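Local coordinates for viral structural protein 4 (Bombyx mori cytoplasmic polyhedrosis virus, PDB 6TZ0), which binds GTP and accompanies the viral RNA-dependent RNA polymerase, probably as a nucleotide-using cofactor during transcription of the double-stranded RNA genome, at residues 156-159 and 163-166; 182-185 and 191-194; 365-370 and 484-489; 423-428 and 527-532; 429-434 and 438-443. All blocks are in the same frame, centred on the assembly; numbering follows the deposited sequence.

Interaction 1: 156-159 and 163-166; sequences LIIF and KYQS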
# COMPACT_ATOMS: atom_id res chain seq x y z
N LEU B 156 -18.26 20.89 -31.85
CA LEU B 156 -18.94 20.43 -30.65
C LEU B 156 -19.05 21.58 -29.66
O LEU B 156 -18.06 22.24 -29.36
CB LEU B 156 -18.19 19.24 -30.06
CG LEU B 156 -18.85 18.34 -29.03
CD1 LEU B 156 -18.34 16.94 -29.24
CD2 LEU B 156 -18.51 18.77 -27.64
N ILE B 157 -20.26 21.80 -29.14
CA ILE B 157 -20.57 23.01 -28.38
C ILE B 157 -21.03 22.63 -26.98
O ILE B 157 -21.98 21.85 -26.82
CB ILE B 157 -21.64 23.84 -29.10
CG1 ILE B 157 -21.15 24.26 -30.48
CG2 ILE B 157 -21.95 25.06 -28.31
CD1 ILE B 157 -22.22 24.80 -31.35
N ILE B 158 -20.37 23.19 -25.97
CA ILE B 158 -20.64 22.90 -24.57
C ILE B 158 -20.92 24.21 -23.85
O ILE B 158 -20.24 25.21 -24.08
CB ILE B 158 -19.45 22.18 -23.91
CG1 ILE B 158 -19.04 20.95 -24.69
CG2 ILE B 158 -19.80 21.68 -22.53
CD1 ILE B 158 -17.73 20.38 -24.24
N PHE B 159 -21.92 24.21 -22.96
CA PHE B 159 -22.08 25.33 -22.04
C PHE B 159 -21.15 25.13 -20.84
O PHE B 159 -20.80 24.01 -20.48
CB PHE B 159 -23.53 25.43 -21.53
CG PHE B 159 -24.52 25.89 -22.55
CD1 PHE B 159 -24.13 26.35 -23.79
CD2 PHE B 159 -25.87 25.91 -22.24
CE1 PHE B 159 -25.06 26.76 -24.71
CE2 PHE B 159 -26.80 26.34 -23.16
CZ PHE B 159 -26.39 26.76 -24.40
N LYS B 163 -24.83 22.02 -14.33
CA LYS B 163 -26.07 21.32 -14.64
C LYS B 163 -26.14 20.91 -16.10
O LYS B 163 -26.74 19.88 -16.43
CB LYS B 163 -27.25 22.22 -14.26
CG LYS B 163 -28.65 21.67 -14.50
CD LYS B 163 -28.96 20.51 -13.60
CE LYS B 163 -30.45 20.21 -13.62
NZ LYS B 163 -30.94 19.80 -14.96
N TYR B 164 -25.52 21.69 -16.99
CA TYR B 164 -25.43 21.28 -18.39
C TYR B 164 -24.45 20.13 -18.56
O TYR B 164 -24.71 19.20 -19.33
CB TYR B 164 -25.00 22.47 -19.25
CG TYR B 164 -25.09 22.24 -20.74
CD1 TYR B 164 -26.28 22.46 -21.42
CD2 TYR B 164 -23.99 21.80 -21.46
CE1 TYR B 164 -26.36 22.25 -22.78
CE2 TYR B 164 -24.07 21.57 -22.81
CZ TYR B 164 -25.26 21.80 -23.46
OH TYR B 164 -25.32 21.59 -24.82
N GLN B 165 -23.31 20.18 -17.86
CA GLN B 165 -22.27 19.17 -18.05
C GLN B 165 -22.64 17.84 -17.42
O GLN B 165 -22.12 16.80 -17.84
CB GLN B 165 -20.95 19.66 -17.46
CG GLN B 165 -20.27 20.74 -18.26
CD GLN B 165 -19.04 21.27 -17.57
OE1 GLN B 165 -18.70 20.85 -16.47
NE2 GLN B 165 -18.37 22.22 -18.21
N SER B 166 -23.51 17.84 -16.42
CA SER B 166 -23.98 16.58 -15.86
C SER B 166 -24.92 15.85 -16.81
O SER B 166 -25.06 14.63 -16.70
CB SER B 166 -24.69 16.82 -14.54
OG SER B 166 -25.89 17.53 -14.74
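Tyr164 carries most of this contact, turning its ring from the short helix 162-166 onto the end of strand 157-159. Its CG lies anti to the backbone N (chi1 -170°), which brings the ring against Phe159, whose CA is 6.4 Å from the CA of Tyr164. Phe159 CB sits over a face of the tyrosine ring, 3.8 Å from its centroid and 21° off the normal, a CH-pi contact. The two rings follow obliquely: their centroids are 4.5 Å apart and their planes are turned by 32°, so neither a stack nor an edge-to-face pair results. CE2 of the same tyrosine ring meets the strand backbone, with Phe159 N 3.4 Å away, and Ile158 CG2 lies 4.3 Å from this CE2. The phenol oxygen is held by a hydrogen bond to Tyr13 OH. Gln165 then extends past CG to bring its NE2 3.8 Å from Phe159 O, too far for a bond; next to it, Tyr583 of the polymerase chain packs on both Gln165 and Ile158. No hydrogen bond links the two segments. Cohesion here is therefore aromatic and apolar, while the buried hydroxyl of Tyr164 has its polar needs met by the N-terminal region.

Interaction 2: 182-185 and 191-194; sequences HIIP and ADFS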
# COMPACT_ATOMS: atom_id res chain seq x y z
N HIS B 182 -16.17 24.12 -28.47
CA HIS B 182 -16.48 25.53 -28.37
C HIS B 182 -17.23 25.76 -27.07
O HIS B 182 -18.40 25.39 -26.95
CB HIS B 182 -17.30 26.00 -29.57
CG HIS B 182 -17.51 27.48 -29.60
ND1 HIS B 182 -18.57 28.09 -28.97
CD2 HIS B 182 -16.79 28.47 -30.18
CE1 HIS B 182 -18.50 29.39 -29.16
NE2 HIS B 182 -17.43 29.65 -29.89
N ILE B 183 -16.56 26.36 -26.10
CA ILE B 183 -17.09 26.49 -24.75
C ILE B 183 -17.71 27.87 -24.59
O ILE B 183 -17.06 28.89 -24.84
CB ILE B 183 -15.97 26.26 -23.72
CG1 ILE B 183 -15.39 24.87 -23.93
CG2 ILE B 183 -16.52 26.40 -22.31
CD1 ILE B 183 -14.09 24.65 -23.24
N ILE B 184 -18.98 27.90 -24.18
CA ILE B 184 -19.73 29.14 -24.05
C ILE B 184 -19.76 29.52 -22.57
O ILE B 184 -20.26 28.73 -21.76
CB ILE B 184 -21.16 28.99 -24.60
CG1 ILE B 184 -21.12 28.61 -26.07
CG2 ILE B 184 -21.93 30.26 -24.41
CD1 ILE B 184 -22.46 28.30 -26.63
N PRO B 185 -19.27 30.70 -22.19
CA PRO B 185 -19.27 31.07 -20.78
C PRO B 185 -20.65 31.46 -20.28
O PRO B 185 -21.51 31.90 -21.03
CB PRO B 185 -18.32 32.27 -20.73
CG PRO B 185 -18.41 32.85 -22.08
CD PRO B 185 -18.59 31.70 -23.02
N ALA B 191 -25.95 31.54 -20.13
CA ALA B 191 -24.98 31.66 -21.21
C ALA B 191 -25.21 32.95 -21.97
O ALA B 191 -26.35 33.38 -22.15
CB ALA B 191 -25.08 30.47 -22.15
N ASP B 192 -24.12 33.58 -22.41
CA ASP B 192 -24.24 34.88 -23.06
C ASP B 192 -24.86 34.75 -24.44
O ASP B 192 -24.40 33.96 -25.27
CB ASP B 192 -22.89 35.59 -23.12
CG ASP B 192 -21.80 34.71 -23.67
OD1 ASP B 192 -22.02 33.49 -23.80
OD2 ASP B 192 -20.72 35.25 -24.00
N PHE B 193 -25.90 35.53 -24.69
CA PHE B 193 -26.74 35.40 -25.87
C PHE B 193 -26.10 35.98 -27.12
O PHE B 193 -26.69 35.86 -28.20
CB PHE B 193 -28.08 36.08 -25.61
CG PHE B 193 -28.85 35.49 -24.47
CD1 PHE B 193 -29.57 34.32 -24.64
CD2 PHE B 193 -28.85 36.10 -23.23
CE1 PHE B 193 -30.29 33.79 -23.59
CE2 PHE B 193 -29.56 35.56 -22.19
CZ PHE B 193 -30.28 34.41 -22.37
N SER B 194 -24.93 36.59 -27.01
CA SER B 194 -24.26 37.21 -28.15
C SER B 194 -23.30 36.27 -28.85
O SER B 194 -22.54 36.72 -29.71
CB SER B 194 -23.52 38.46 -27.70
OG SER B 194 -22.46 38.14 -26.83
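The exit of strand 182-184, one half of a two-stranded parallel sheet with 157-159, is met here at Ile184 and Pro185 by the loop that leads on to helix 196-201. Ala191 and Asp192 supply the other side. The sole hydrogen bond between the segments runs from Asp192 N to Pro185 O at 3.4 Å with an N-H...O angle of 154°, and is weak. Pro185 O also receives a CA-H...O contact from Ala191 CA at 3.5 Å. In addition, Ile184 CG2, the branch placed anti to the backbone N, touches Ala191 CB at 3.9 Å. The Asp192 carboxylate comes in across Ile184 and Pro185: with chi1 at 50° its CG lies between the backbone N and the carbonyl carbon, which turns OD1 to within 3.3 Å of Ile184 CG2 and OD2 to 3.8 Å from Pro185 CG. Leu198 of helix 196-201 packs on both Ile184 and Ala191 and continues the apolar patch. Asp192 OD1 and Pro185 O are two acceptors and are not hydrogen-bonded to each other. Such chemistry implies a lightly fastened loop, in which a weak backbone bond and a small apolar patch do the joining.

Interaction 3: 365-370 and 484-489; sequences TYAEQL and TLIVEG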
# COMPACT_ATOMS: atom_id res chain seq x y z
N THR B 365 -33.05 24.61 12.33
CA THR B 365 -34.13 24.31 11.39
C THR B 365 -33.81 23.07 10.57
O THR B 365 -34.71 22.28 10.25
CB THR B 365 -34.35 25.53 10.49
OG1 THR B 365 -34.62 26.67 11.30
CG2 THR B 365 -35.53 25.32 9.55
N TYR B 366 -32.53 22.87 10.23
CA TYR B 366 -32.11 21.66 9.53
C TYR B 366 -32.37 20.42 10.37
O TYR B 366 -32.85 19.40 9.85
CB TYR B 366 -30.63 21.77 9.17
CG TYR B 366 -30.08 20.57 8.43
CD1 TYR B 366 -30.28 20.41 7.07
CD2 TYR B 366 -29.34 19.60 9.09
CE1 TYR B 366 -29.77 19.33 6.40
CE2 TYR B 366 -28.84 18.51 8.43
CZ TYR B 366 -29.06 18.37 7.08
OH TYR B 366 -28.55 17.28 6.42
N ALA B 367 -32.09 20.49 11.68
CA ALA B 367 -32.33 19.35 12.56
C ALA B 367 -33.82 19.08 12.72
O ALA B 367 -34.24 17.91 12.76
CB ALA B 367 -31.68 19.61 13.92
N GLU B 368 -34.64 20.14 12.77
CA GLU B 368 -36.09 19.96 12.83
C GLU B 368 -36.63 19.29 11.57
O GLU B 368 -37.45 18.37 11.64
CB GLU B 368 -36.78 21.30 13.04
CG GLU B 368 -36.52 21.92 14.39
CD GLU B 368 -37.13 23.30 14.50
OE1 GLU B 368 -37.63 23.80 13.47
OE2 GLU B 368 -37.10 23.88 15.60
N GLN B 369 -36.17 19.75 10.40
CA GLN B 369 -36.64 19.17 9.14
C GLN B 369 -36.17 17.74 8.96
O GLN B 369 -36.88 16.93 8.36
CB GLN B 369 -36.19 20.02 7.95
CG GLN B 369 -36.80 21.40 7.92
CD GLN B 369 -38.29 21.35 7.73
OE1 GLN B 369 -38.81 20.55 6.95
NE2 GLN B 369 -39.00 22.21 8.45
N LEU B 370 -34.99 17.41 9.48
CA LEU B 370 -34.51 16.04 9.39
C LEU B 370 -35.28 15.13 10.33
O LEU B 370 -35.55 13.97 9.99
CB LEU B 370 -33.02 16.00 9.69
CG LEU B 370 -32.33 14.66 9.50
CD1 LEU B 370 -32.47 14.25 8.05
CD2 LEU B 370 -30.88 14.76 9.89
N THR B 484 -28.88 10.25 16.10
CA THR B 484 -28.33 11.12 15.06
C THR B 484 -27.98 12.46 15.68
O THR B 484 -28.86 13.17 16.18
CB THR B 484 -29.32 11.29 13.91
OG1 THR B 484 -30.50 11.91 14.40
CG2 THR B 484 -29.69 9.94 13.33
N LEU B 485 -26.70 12.82 15.64
CA LEU B 485 -26.20 14.09 16.14
C LEU B 485 -25.73 14.98 15.01
O LEU B 485 -25.28 14.52 13.96
CB LEU B 485 -25.04 13.90 17.12
CG LEU B 485 -25.28 13.33 18.50
CD1 LEU B 485 -23.95 13.10 19.19
CD2 LEU B 485 -26.13 14.27 19.32
N ILE B 486 -25.84 16.29 15.24
CA ILE B 486 -25.27 17.30 14.37
C ILE B 486 -24.39 18.18 15.25
O ILE B 486 -24.89 18.89 16.13
CB ILE B 486 -26.34 18.14 13.66
CG1 ILE B 486 -27.12 17.27 12.68
CG2 ILE B 486 -25.70 19.30 12.93
CD1 ILE B 486 -28.33 17.93 12.15
N VAL B 487 -23.08 18.11 15.03
CA VAL B 487 -22.10 18.77 15.88
C VAL B 487 -21.40 19.85 15.05
O VAL B 487 -21.01 19.60 13.91
CB VAL B 487 -21.09 17.76 16.44
CG1 VAL B 487 -20.07 18.45 17.31
CG2 VAL B 487 -21.81 16.68 17.22
N GLU B 488 -21.27 21.04 15.62
CA GLU B 488 -20.59 22.15 14.97
C GLU B 488 -19.17 22.26 15.50
O GLU B 488 -18.87 21.91 16.64
CB GLU B 488 -21.34 23.44 15.23
CG GLU B 488 -22.77 23.45 14.74
CD GLU B 488 -23.48 24.73 15.11
OE1 GLU B 488 -22.86 25.57 15.79
OE2 GLU B 488 -24.66 24.88 14.75
N GLY B 489 -18.28 22.77 14.65
CA GLY B 489 -16.89 22.95 15.03
C GLY B 489 -16.36 24.27 14.52
O GLY B 489 -16.98 24.93 13.69
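Ile486 points the end of its side chain at the rim of the Tyr366 ring rather than at a face. CD1 lies near the ring plane, 3.6 Å from Tyr366 CD2 and 3.8 Å from Tyr366 CE2, and the two side chains cross at about a right angle. The tyrosine reaches this position with CG anti to the backbone N (chi1 -180°). On the isoleucine, CG1 lies beside the backbone N (chi1 -66°) and the chain then runs out extended, so that the terminal methyl leads. The same CD1 touches Ala367 CB at 4.1 Å and fits between two successive helix residues. The helix, 359-374, starts with Lys359 and Thr360, which bind GTP in another structure of this protein but hold none here, and follows strand 347-353 through a loop consistent with a Walker A P-loop; strand 484-489 lies between 378-381 and 347-353 in a parallel five-stranded sheet. The contact therefore packs the P-loop helix against the sheet, as in P-loop NTPases. The side chain of Ile486 is about 9 Å from that of Lys359, and Glu488 touches both Lys359 and Thr360. Val378 of the adjacent strand 378-381 lies against both Ala367 and Ile486.

Interaction 4: 423-428 and 527-532; sequences SELLIS and QLFLRD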
# COMPACT_ATOMS: atom_id res chain seq x y z
N SER B 423 -9.79 36.71 26.26
CA SER B 423 -9.96 38.04 26.83
C SER B 423 -8.82 38.39 27.78
O SER B 423 -8.34 39.53 27.78
CB SER B 423 -11.31 38.12 27.55
OG SER B 423 -11.50 39.41 28.11
N GLU B 424 -8.36 37.42 28.57
CA GLU B 424 -7.18 37.65 29.40
C GLU B 424 -5.93 37.87 28.56
O GLU B 424 -5.08 38.70 28.90
CB GLU B 424 -6.97 36.47 30.35
CG GLU B 424 -8.04 36.33 31.40
CD GLU B 424 -7.82 35.11 32.28
OE1 GLU B 424 -6.89 34.33 32.00
OE2 GLU B 424 -8.59 34.93 33.25
N LEU B 425 -5.83 37.16 27.43
CA LEU B 425 -4.71 37.32 26.53
C LEU B 425 -4.72 38.70 25.87
O LEU B 425 -3.66 39.27 25.60
CB LEU B 425 -4.75 36.22 25.48
CG LEU B 425 -3.55 36.05 24.57
CD1 LEU B 425 -2.37 35.67 25.42
CD2 LEU B 425 -3.83 34.98 23.54
N LEU B 426 -5.90 39.24 25.59
CA LEU B 426 -5.99 40.58 25.01
C LEU B 426 -5.70 41.66 26.04
O LEU B 426 -5.10 42.68 25.71
CB LEU B 426 -7.37 40.80 24.39
CG LEU B 426 -7.70 40.06 23.10
CD1 LEU B 426 -9.17 40.19 22.77
CD2 LEU B 426 -6.87 40.62 21.97
N ILE B 427 -6.13 41.45 27.29
CA ILE B 427 -5.81 42.40 28.36
C ILE B 427 -4.30 42.43 28.62
O ILE B 427 -3.73 43.50 28.87
CB ILE B 427 -6.62 42.07 29.63
CG1 ILE B 427 -8.10 42.36 29.40
CG2 ILE B 427 -6.15 42.84 30.85
CD1 ILE B 427 -8.40 43.81 29.11
N SER B 428 -3.63 41.28 28.48
CA SER B 428 -2.18 41.23 28.71
C SER B 428 -1.37 42.01 27.67
O SER B 428 -0.20 42.30 27.92
CB SER B 428 -1.70 39.78 28.75
OG SER B 428 -1.81 39.18 27.48
N GLN B 527 -14.52 38.47 20.21
CA GLN B 527 -15.22 37.76 19.15
C GLN B 527 -14.49 37.90 17.82
O GLN B 527 -14.34 36.91 17.08
CB GLN B 527 -16.65 38.29 19.04
CG GLN B 527 -17.50 37.97 20.24
CD GLN B 527 -17.79 36.50 20.35
OE1 GLN B 527 -18.10 35.84 19.36
NE2 GLN B 527 -17.67 35.96 21.55
N LEU B 528 -14.02 39.10 17.50
CA LEU B 528 -13.26 39.30 16.27
C LEU B 528 -11.90 38.60 16.33
O LEU B 528 -11.44 38.04 15.32
CB LEU B 528 -13.08 40.79 16.02
CG LEU B 528 -12.40 41.20 14.72
CD1 LEU B 528 -13.19 40.72 13.53
CD2 LEU B 528 -12.26 42.69 14.69
N PHE B 529 -11.27 38.59 17.51
CA PHE B 529 -10.00 37.90 17.68
C PHE B 529 -10.15 36.40 17.51
O PHE B 529 -9.32 35.75 16.86
CB PHE B 529 -9.43 38.25 19.06
CG PHE B 529 -8.11 37.61 19.36
CD1 PHE B 529 -6.97 38.02 18.69
CD2 PHE B 529 -8.01 36.63 20.33
CE1 PHE B 529 -5.76 37.44 18.96
CE2 PHE B 529 -6.79 36.05 20.60
CZ PHE B 529 -5.67 36.45 19.92
N LEU B 530 -11.22 35.82 18.07
CA LEU B 530 -11.46 34.40 17.90
C LEU B 530 -11.86 34.04 16.49
O LEU B 530 -11.50 32.96 16.01
CB LEU B 530 -12.52 33.92 18.89
CG LEU B 530 -12.02 33.87 20.32
CD1 LEU B 530 -13.13 33.48 21.26
CD2 LEU B 530 -10.88 32.90 20.41
N ARG B 531 -12.60 34.93 15.80
CA ARG B 531 -12.90 34.73 14.39
C ARG B 531 -11.61 34.63 13.57
O ARG B 531 -11.47 33.75 12.72
CB ARG B 531 -13.79 35.86 13.86
CG ARG B 531 -14.24 35.70 12.40
CD ARG B 531 -13.37 36.49 11.41
NE ARG B 531 -13.65 36.13 10.03
CZ ARG B 531 -12.80 36.35 9.03
NH1 ARG B 531 -11.62 36.90 9.27
NH2 ARG B 531 -13.11 35.99 7.80
N ASP B 532 -10.67 35.54 13.82
CA ASP B 532 -9.44 35.54 13.02
C ASP B 532 -8.54 34.35 13.36
O ASP B 532 -7.91 33.77 12.47
CB ASP B 532 -8.71 36.86 13.18
CG ASP B 532 -9.37 37.99 12.44
OD1 ASP B 532 -9.98 37.73 11.39
OD2 ASP B 532 -9.26 39.14 12.89
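Leu426 and Phe529 meet where helix 417-427 approaches helix 524-537, their side chains sliding past each other in opposite directions. Phe529 stands with CG anti to the backbone N (chi1 -179°), which carries its ring out from its helix toward the other one. Leu426 has CG beside its backbone N instead (chi1 -72°) and divides its two methyls between the root and the ring of the phenylalanine: CD1 is 4.2 Å from Phe529 CB, and CD2 lies over one ring face, 4.3 Å from the centroid and 15° off the normal, a CH-pi contact displaced toward the rim. One residue earlier, Leu425 sends CD2 obliquely to Phe529 CE2 at 4.3 Å. The ring is thus approached by two consecutive leucines, and the nearest CA atoms, those of Leu426 and Phe529, are 8.8 Å apart. No hydrogen bond or ion pair crosses. In this helix-helix contact the Phe529 side chain is about 8 Å from that of Lys355, seen to bind GTP in this protein but without ligand here. Helix 442-457 packs beside the contact, Met448 on Leu426 and Glu451 on Leu425, while the loop residue Ile431 and Val525 of helix 524-537 also border Leu426.

Interaction 5: 429-434 and 438-443; sequences HGISEV and ELLSVR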
# COMPACT_ATOMS: atom_id res chain seq x y z
N HIS B 429 -1.95 42.33 26.52
CA HIS B 429 -1.31 43.18 25.53
C HIS B 429 -1.90 44.58 25.48
O HIS B 429 -1.60 45.34 24.55
CB HIS B 429 -1.39 42.55 24.14
CG HIS B 429 -0.55 41.32 23.99
ND1 HIS B 429 -1.04 40.05 24.23
CD2 HIS B 429 0.74 41.16 23.60
CE1 HIS B 429 -0.08 39.17 24.01
NE2 HIS B 429 1.00 39.81 23.63
N GLY B 430 -2.74 44.94 26.45
CA GLY B 430 -3.33 46.26 26.45
C GLY B 430 -4.41 46.48 25.42
O GLY B 430 -4.74 47.62 25.11
N ILE B 431 -4.97 45.40 24.87
CA ILE B 431 -6.04 45.48 23.88
C ILE B 431 -7.37 45.47 24.62
O ILE B 431 -7.63 44.58 25.43
CB ILE B 431 -5.96 44.32 22.88
CG1 ILE B 431 -4.61 44.29 22.18
CG2 ILE B 431 -7.08 44.43 21.86
CD1 ILE B 431 -4.32 45.50 21.34
N SER B 432 -8.20 46.47 24.35
CA SER B 432 -9.54 46.53 24.92
C SER B 432 -10.61 46.88 23.92
O SER B 432 -11.79 46.66 24.21
CB SER B 432 -9.59 47.55 26.06
OG SER B 432 -8.71 47.19 27.12
N GLU B 433 -10.26 47.41 22.75
CA GLU B 433 -11.21 47.97 21.82
C GLU B 433 -11.01 47.38 20.43
O GLU B 433 -9.95 46.82 20.12
CB GLU B 433 -11.08 49.50 21.74
CG GLU B 433 -11.42 50.20 23.03
CD GLU B 433 -12.89 50.08 23.37
OE1 GLU B 433 -13.72 50.07 22.44
OE2 GLU B 433 -13.21 49.98 24.57
N VAL B 434 -12.04 47.51 19.61
CA VAL B 434 -11.96 47.06 18.22
C VAL B 434 -11.04 47.99 17.43
O VAL B 434 -10.29 47.55 16.56
CB VAL B 434 -13.37 46.99 17.61
CG1 VAL B 434 -13.33 46.52 16.17
CG2 VAL B 434 -14.25 46.07 18.43
N GLU B 438 -7.87 46.50 15.36
CA GLU B 438 -7.76 46.71 13.92
C GLU B 438 -6.53 47.50 13.52
O GLU B 438 -6.09 47.42 12.37
CB GLU B 438 -9.01 47.42 13.40
CG GLU B 438 -10.27 46.59 13.34
CD GLU B 438 -10.25 45.61 12.19
OE1 GLU B 438 -9.61 45.92 11.16
OE2 GLU B 438 -10.90 44.55 12.28
N LEU B 439 -5.95 48.26 14.44
CA LEU B 439 -4.84 49.16 14.15
C LEU B 439 -3.49 48.45 14.19
O LEU B 439 -2.47 49.07 13.89
CB LEU B 439 -4.89 50.33 15.14
CG LEU B 439 -4.15 51.64 14.92
CD1 LEU B 439 -4.68 52.33 13.68
CD2 LEU B 439 -4.31 52.54 16.13
N LEU B 440 -3.46 47.16 14.52
CA LEU B 440 -2.21 46.43 14.59
C LEU B 440 -1.77 45.98 13.20
O LEU B 440 -2.54 45.98 12.24
CB LEU B 440 -2.35 45.21 15.49
CG LEU B 440 -2.68 45.44 16.96
CD1 LEU B 440 -2.91 44.12 17.65
CD2 LEU B 440 -1.58 46.21 17.65
N SER B 441 -0.50 45.60 13.11
CA SER B 441 0.01 44.99 11.89
C SER B 441 -0.33 43.50 11.89
O SER B 441 -0.89 42.97 12.85
CB SER B 441 1.51 45.23 11.77
OG SER B 441 2.21 44.58 12.80
N VAL B 442 0.02 42.81 10.81
CA VAL B 442 -0.34 41.41 10.67
C VAL B 442 0.56 40.54 11.55
O VAL B 442 0.09 39.58 12.17
CB VAL B 442 -0.27 41.00 9.19
CG1 VAL B 442 -0.66 39.55 8.99
CG2 VAL B 442 -1.17 41.90 8.37
N ARG B 443 1.85 40.87 11.62
CA ARG B 443 2.79 40.13 12.46
C ARG B 443 2.45 40.26 13.93
O ARG B 443 2.57 39.29 14.70
CB ARG B 443 4.21 40.62 12.20
CG ARG B 443 4.72 40.36 10.80
CD ARG B 443 6.11 40.93 10.63
NE ARG B 443 7.09 40.25 11.46
CZ ARG B 443 7.79 39.19 11.07
NH1 ARG B 443 7.62 38.70 9.85
NH2 ARG B 443 8.66 38.63 11.89
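A helix end, a short linking helix and the start of the next long helix are joined in this connection, where Ile431 touches Leu440 and Val434 bonds Glu438. Helix 417-427 finishes in a Schellman motif: Gly430, with a positive phi of 74°, is the C-prime residue, Ile431 N returns to Leu426 O at 2.8 Å, and Gly430 N pairs with Ile427 O. Past this turn Ile431 and Leu440 reach toward each other tip to tip, their CD1 atoms 4.2 Å apart. The isoleucine gets there with CG1 beside its backbone N (chi1 -57°) and a further bend at chi2, whereas Leu440 continues extended from a similar first torsion. The polar tie is Glu438 N to Val434 O, 2.9 Å long with an N-H...O angle of 168°; the donor is four positions after the acceptor, the i to i+4 pattern of an alpha-helical turn, and Glu433 precedes that turn at its N-cap position. Val434 and Glu438 then lie side by side pointing the same way, Val434 CG1 being 4.2 Å from Glu438 CG. The glutamate is bent beyond CG, and its OE2 makes a weak, long ion pair with Arg518. Val525 of helix 524-537 packs on Ile431 and on Val434, and the Val434 side chain is about 8 Å from that of Arg520, a residue seen to bind GTP in another structure of this protein and without ligand here. The whole is a Schellman stop of helix 417-427, then the one-turn helix 434-438, then helix 442-457 with Ser441 at its N-cap position.

Interactions 1 and 2 share the small parallel sheet: strand 157-159 bonds strand 182-184, and Phe159 packs on Ile184. The first is buried and aromatic, the second only partly buried and tied by one weak bond. At 48 to 50 Å from both, centre to centre, interactions 4 and 5 form a second pair that touches through Leu426 and Ile431; interaction 4 is a buried apolar helix pair, interaction 5 the more exposed linker, whose fastening is a helical backbone bond. Interaction 3 is the third centre, buried in the nucleotide-binding fold and wholly apolar; it lies about 10 Å by nearest atoms from interaction 4, and the segments of the two alternate along the chain.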